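Local coordinates for protein exodeoxyribonuclease (Neisseria meningitidis, PDB 2JC5) that acts in DNA repair as an apurinic/apyrimidinic endonuclease, a metal-dependent phosphodiesterase that probably cleaves the DNA backbone at abasic sites, at residues I4-V9 with V145-W150; I152-I157 with E177-V182. All coordinates share one frame; numbering follows the deposited sequence. Where two conformers were deposited one is given.

Interaction 1 joins the two central strands of the fold, 4-9 and 145-150, and carries at its C-terminal end Asn-8 and Asp-149 of the predicted catalytic centre; the side chain of Asn-8 lies about 4 Å from the bound magnesium ion. Interaction 2 follows directly in the chain, where the loop 152-157 packs on the helix segment 177-182, with the side chain of Ile-152 about 7 Å from bicine at the nearest atoms. Their centres are about 17 Å apart, yet they touch through Trp-150: its CZ3 is 3.8 Å from Trp-178 CZ3, and Trp-150 CE3 is 3.8 Å from Ile-179 CD1, so one ring bridges strand end and helix.

Interaction 1 of 2, residues I4-V9 with V145-W150; sequences IISANV and VVCGDW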
loop_
_atom_site.group_PDB
_atom_site.type_symbol
_atom_site.label_atom_id
_atom_site.label_comp_id
_atom_site.label_asym_id
_atom_site.label_seq_id
_atom_site.Cartn_x
_atom_site.Cartn_y
_atom_site.Cartn_z
ATOM N N ILE A 4 -9.170 -5.829 5.257
ATOM C CA ILE A 4 -8.029 -4.929 5.248
ATOM C C ILE A 4 -8.073 -4.090 3.981
ATOM O O ILE A 4 -8.239 -4.641 2.902
ATOM C CB ILE A 4 -6.681 -5.664 5.307
ATOM C CG1 ILE A 4 -6.586 -6.531 6.566
ATOM C CG2 ILE A 4 -5.557 -4.645 5.283
ATOM C CD1 ILE A 4 -5.326 -7.367 6.702
ATOM N N ILE A 5 -7.976 -2.766 4.125
ATOM C CA ILE A 5 -8.034 -1.840 2.997
ATOM C C ILE A 5 -6.708 -1.136 2.889
ATOM O O ILE A 5 -6.188 -0.676 3.907
ATOM C CB ILE A 5 -9.169 -0.816 3.154
ATOM C CG1 ILE A 5 -10.507 -1.576 3.235
ATOM C CG2 ILE A 5 -9.143 0.209 2.015
ATOM C CD1 ILE A 5 -11.751 -0.694 3.177
ATOM N N SER A 6 -6.166 -1.070 1.669
ATOM C CA SER A 6 -4.960 -0.300 1.392
ATOM C C SER A 6 -5.352 0.854 0.479
ATOM O O SER A 6 -5.953 0.631 -0.558
ATOM C CB SER A 6 -3.908 -1.170 0.719
ATOM O OG SER A 6 -2.669 -0.486 0.599
ATOM N N ALA A 7 -5.006 2.075 0.866
ATOM C CA ALA A 7 -5.366 3.238 0.067
ATOM C C ALA A 7 -4.279 4.289 0.101
ATOM O O ALA A 7 -3.938 4.821 1.163
ATOM C CB ALA A 7 -6.698 3.829 0.541
ATOM N N ASN A 8 -3.747 4.601 -1.069
ATOM C CA ASN A 8 -2.950 5.809 -1.224
ATOM C C ASN A 8 -3.925 6.950 -1.403
ATOM O O ASN A 8 -4.688 6.994 -2.388
ATOM C CB ASN A 8 -1.964 5.685 -2.390
ATOM C CG ASN A 8 -1.205 6.977 -2.643
ATOM O OD1 ASN A 8 -1.766 8.082 -2.487
ATOM N ND2 ASN A 8 0.059 6.863 -3.035
ATOM N N VAL A 9 -3.978 7.807 -0.380
ATOM C CA VAL A 9 -5.016 8.836 -0.279
ATOM C C VAL A 9 -4.680 10.151 -0.963
ATOM O O VAL A 9 -5.521 11.052 -1.018
ATOM C CB VAL A 9 -5.453 9.072 1.190
ATOM C CG1 VAL A 9 -6.100 7.779 1.751
ATOM C CG2 VAL A 9 -4.263 9.565 2.073
ATOM N N VAL A 145 0.598 -9.129 6.236
ATOM C CA VAL A 145 0.111 -8.451 5.041
ATOM C C VAL A 145 0.911 -7.168 4.886
ATOM O O VAL A 145 0.859 -6.312 5.767
ATOM C CB VAL A 145 -1.387 -8.123 5.125
ATOM C CG1 VAL A 145 -1.883 -7.478 3.806
ATOM C CG2 VAL A 145 -2.186 -9.396 5.427
ATOM N N VAL A 146 1.626 -7.040 3.758
ATOM C CA VAL A 146 2.316 -5.798 3.419
ATOM C C VAL A 146 1.443 -5.057 2.406
ATOM O O VAL A 146 1.387 -5.438 1.226
ATOM C CB VAL A 146 3.739 -6.047 2.863
ATOM C CG1 VAL A 146 4.465 -4.719 2.647
ATOM C CG2 VAL A 146 4.543 -6.937 3.820
ATOM N N CYS A 147 0.723 -4.051 2.897
ATOM C CA CYS A 147 -0.145 -3.216 2.099
ATOM C C CYS A 147 0.608 -2.014 1.598
ATOM O O CYS A 147 1.365 -1.401 2.344
ATOM C CB CYS A 147 -1.281 -2.652 2.933
ATOM S SG CYS A 147 -2.503 -3.788 3.460
ATOM N N GLY A 148 0.336 -1.604 0.367
ATOM C CA GLY A 148 0.640 -0.242 0.028
ATOM C C GLY A 148 0.818 0.022 -1.431
ATOM O O GLY A 148 0.375 -0.746 -2.279
ATOM N N ASP A 149 1.460 1.152 -1.685
ATOM C CA ASP A 149 1.718 1.631 -3.020
ATOM C C ASP A 149 3.168 1.301 -3.306
ATOM O O ASP A 149 4.073 1.882 -2.710
ATOM C CB ASP A 149 1.469 3.127 -3.072
ATOM C CG ASP A 149 1.796 3.755 -4.405
ATOM O OD1 ASP A 149 2.245 3.058 -5.339
ATOM O OD2 ASP A 149 1.592 4.992 -4.530
ATOM N N TRP A 150 3.360 0.292 -4.147
ATOM C CA TRP A 150 4.680 -0.236 -4.460
ATOM C C TRP A 150 5.269 0.439 -5.684
ATOM O O TRP A 150 6.433 0.209 -5.997
ATOM C CB TRP A 150 4.629 -1.752 -4.666
ATOM C CG TRP A 150 4.292 -2.535 -3.419
ATOM C CD1 TRP A 150 3.161 -2.432 -2.662
ATOM C CD2 TRP A 150 5.087 -3.550 -2.804
ATOM N NE1 TRP A 150 3.211 -3.312 -1.606
ATOM C CE2 TRP A 150 4.374 -4.028 -1.685
ATOM C CE3 TRP A 150 6.328 -4.123 -3.101
ATOM C CZ2 TRP A 150 4.875 -5.022 -0.857
ATOM C CZ3 TRP A 150 6.804 -5.129 -2.283
ATOM C CH2 TRP A 150 6.087 -5.552 -1.178
#
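Strands 4-8 and 145-147 run side by side in nearly the same direction, their axes 26° apart and 8.3 Å away at closest approach, with Ser-6 facing Cys-147 and Asn-8 facing Asp-149. At this spacing side chains, not backbone bonds, join them. At the N-terminal end Ile-4 reaches over with two branches: CD1 meets Val-145 CG2 at 3.9 Å, the two side chains running antiparallel alongside each other, while CG2 lies 3.7 Å from Cys-147 SG. Next along, small residues fill the gap. Ser-6 CB packs 3.7 Å from Cys-147 CB, and Ser-6 OG sits 3.2 Å from Gly-148 N at an angle too poor for a hydrogen bond; the hydroxyl is instead weakly bonded to Gln-35. The two strands belong to different sheets, and this buried seam is the centre of the layered beta-sandwich of the DNase I-like fold, whose active site lies at the C-terminal ends of the central strands. There the chain bends at Gly-148, where a CB would collide with the carbonyl O of Cys-147, and Asp-149 points back toward strand 4-8. With CG anti to the backbone N in both, the two polar side chains reach onward to meet. Asn-8 ND2 donates to Asp-149 OD2 over 2.8 Å, bent to 137° at the hydrogen and received on the anti lone pair; the carboxylate oxygen lies somewhat out of the amide plane, and the two flat groups are turned 55° apart. Asn-8 OD1 accepts from the backbone N of Asn-10, a magnesium ligand, which fixes the flip of the amide and leaves its NH2 turned to the aspartate. Asp-149, predicted to be the proton donor/acceptor, also touches Tyr-109, Asp-221 and His-247.

Interaction 2 of 2, residues I152-I157 with E177-V182; sequences IAHQNI and EWIGKV
A buried, largely apolar contact lays the loop that leaves strand 143-147 against helix 173-184, about 15 Å from the centre of the chain. Ile-179 points from the helix into the loop and serves both of its partners, one with each branch. Its CG1 meets Ile-152 CG2 at 3.5 Å, the two isoleucines lying alongside each other and pointing opposite ways. CG2, set anti to the backbone N by a chi1 of -70°, lies instead over one face of the His-154 imidazole, 3.9 Å from the ring centroid and 21° off the normal: a CH-pi contact, closest at His-154 CG. Farther out, His-154 NE2 lies 3.5 Å from Gly-180 CA, beside the helix backbone. The ring gets there because CG is anti to the backbone N, chi1 -176°, which swings it toward the helix. At the other end Ile-152 CD1 comes within 4.2 Å of Trp-178 CE3, the two side chains roughly perpendicular. Trp-178 in turn packs on Tyr-131 and Leu-134, so the same tryptophan also packs against helix 117-139. The loop is pinned by polar bonds as well, Ile-152 O to the Tyr-222 hydroxyl and His-154 O to Arg-176 NE. Ile-152 directly follows Asn-151, the predicted transition-state stabiliser that contacts bicine, and the contact joins the loop that follows the active-site strand end to a flanking helix of the DNase I-like alpha/beta sandwich.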
loop_
_atom_site.group_PDB
_atom_site.type_symbol
_atom_site.label_atom_id
_atom_site.label_comp_id
_atom_site.label_asym_id
_atom_site.label_seq_id
_atom_site.Cartn_x
_atom_site.Cartn_y
_atom_site.Cartn_z
ATOM N N ILE A 152 5.169 -0.070 -8.734
ATOM C CA ILE A 152 5.648 -0.969 -9.796
ATOM C C ILE A 152 4.460 -1.811 -10.264
ATOM O O ILE A 152 3.769 -2.388 -9.434
ATOM C CB ILE A 152 6.749 -1.916 -9.312
ATOM C CG1 ILE A 152 7.970 -1.140 -8.806
ATOM C CG2 ILE A 152 7.163 -2.862 -10.434
ATOM C CD1 ILE A 152 8.918 -2.010 -7.988
ATOM N N ALA A 153 4.226 -1.842 -11.574
ATOM C CA ALA A 153 3.304 -2.783 -12.218
ATOM C C ALA A 153 4.130 -3.986 -12.672
ATOM O O ALA A 153 5.193 -3.824 -13.271
ATOM C CB ALA A 153 2.589 -2.127 -13.405
ATOM N N HIS A 154 3.619 -5.191 -12.429
ATOM C CA HIS A 154 4.437 -6.388 -12.607
ATOM C C HIS A 154 4.481 -6.905 -14.051
ATOM O O HIS A 154 5.565 -7.096 -14.604
ATOM C CB HIS A 154 3.933 -7.462 -11.641
ATOM C CG HIS A 154 4.735 -8.722 -11.633
ATOM N ND1 HIS A 154 4.208 -9.912 -11.175
ATOM C CD2 HIS A 154 5.977 -9.004 -12.086
ATOM C CE1 HIS A 154 5.121 -10.866 -11.305
ATOM N NE2 HIS A 154 6.201 -10.343 -11.860
ATOM N N GLN A 155 3.313 -7.109 -14.653
ATOM C CA GLN A 155 3.164 -7.771 -15.950
ATOM C C GLN A 155 2.342 -6.901 -16.887
ATOM O O GLN A 155 1.760 -5.919 -16.452
ATOM C CB GLN A 155 2.431 -9.103 -15.765
ATOM C CG GLN A 155 3.092 -10.063 -14.796
ATOM C CD GLN A 155 2.440 -11.428 -14.824
ATOM O OE1 GLN A 155 1.405 -11.652 -14.197
ATOM N NE2 GLN A 155 3.033 -12.343 -15.572
ATOM N N ASN A 156 2.253 -7.291 -18.158
ATOM C CA ASN A 156 1.504 -6.500 -19.136
ATOM C C ASN A 156 0.056 -6.275 -18.709
ATOM O O ASN A 156 -0.503 -5.192 -18.909
ATOM C CB ASN A 156 1.526 -7.163 -20.514
ATOM C CG ASN A 156 2.891 -7.168 -21.148
ATOM O OD1 ASN A 156 3.796 -6.484 -20.708
ATOM N ND2 ASN A 156 3.028 -7.938 -22.220
ATOM N N ILE A 157 -0.543 -7.307 -18.123
ATOM C CA ILE A 157 -1.927 -7.229 -17.651
ATOM C C ILE A 157 -2.157 -6.130 -16.603
ATOM O O ILE A 157 -3.279 -5.662 -16.411
ATOM C CB ILE A 157 -2.385 -8.598 -17.082
ATOM C CG1 ILE A 157 -3.883 -8.634 -16.804
ATOM C CG2 ILE A 157 -1.609 -9.008 -15.839
ATOM C CD1 ILE A 157 -4.422 -9.957 -16.318
ATOM N N GLU A 177 11.248 -7.268 -12.589
ATOM C CA GLU A 177 12.016 -8.431 -12.133
ATOM C C GLU A 177 12.045 -8.492 -10.612
ATOM O O GLU A 177 11.945 -9.567 -10.032
ATOM C CB GLU A 177 13.444 -8.438 -12.695
ATOM C CG GLU A 177 14.250 -9.686 -12.316
ATOM N N TRP A 178 12.198 -7.338 -9.975
ATOM C CA TRP A 178 12.281 -7.259 -8.527
ATOM C C TRP A 178 10.966 -7.739 -7.887
ATOM O O TRP A 178 10.994 -8.578 -6.977
ATOM C CB TRP A 178 12.671 -5.837 -8.089
ATOM C CG TRP A 178 12.901 -5.708 -6.628
ATOM C CD1 TRP A 178 14.079 -5.893 -5.946
ATOM C CD2 TRP A 178 11.917 -5.373 -5.637
ATOM N NE1 TRP A 178 13.878 -5.707 -4.602
ATOM C CE2 TRP A 178 12.570 -5.381 -4.381
ATOM C CE3 TRP A 178 10.549 -5.066 -5.687
ATOM C CZ2 TRP A 178 11.910 -5.092 -3.192
ATOM C CZ3 TRP A 178 9.894 -4.780 -4.501
ATOM C CH2 TRP A 178 10.576 -4.801 -3.265
ATOM N N ILE A 179 9.823 -7.247 -8.381
ATOM C CA ILE A 179 8.523 -7.727 -7.900
ATOM C C ILE A 179 8.387 -9.223 -8.131
ATOM O O ILE A 179 7.893 -9.948 -7.275
ATOM C CB ILE A 179 7.320 -7.010 -8.600
ATOM C CG1 ILE A 179 7.224 -5.547 -8.146
ATOM C CG2 ILE A 179 5.972 -7.749 -8.343
ATOM C CD1 ILE A 179 6.636 -5.325 -6.739
ATOM N N GLY A 180 8.829 -9.694 -9.293
ATOM C CA GLY A 180 8.781 -11.114 -9.584
ATOM C C GLY A 180 9.571 -11.949 -8.587
ATOM O O GLY A 180 9.153 -13.043 -8.212
ATOM N N LYS A 181 10.702 -11.423 -8.138
ATOM C CA LYS A 181 11.512 -12.120 -7.128
ATOM C C LYS A 181 10.821 -12.136 -5.764
ATOM O O LYS A 181 10.824 -13.147 -5.066
ATOM C CB LYS A 181 12.910 -11.508 -7.010
ATOM C CG LYS A 181 13.840 -11.760 -8.183
ATOM C CD LYS A 181 15.173 -11.060 -7.927
ATOM N N VAL A 182 10.220 -11.016 -5.382
ATOM C CA VAL A 182 9.478 -10.967 -4.126
ATOM C C VAL A 182 8.387 -12.050 -4.097
ATOM O O VAL A 182 8.179 -12.723 -3.079
ATOM C CB VAL A 182 8.867 -9.572 -3.918
ATOM C CG1 VAL A 182 7.841 -9.584 -2.751
ATOM C CG2 VAL A 182 9.980 -8.537 -3.672
#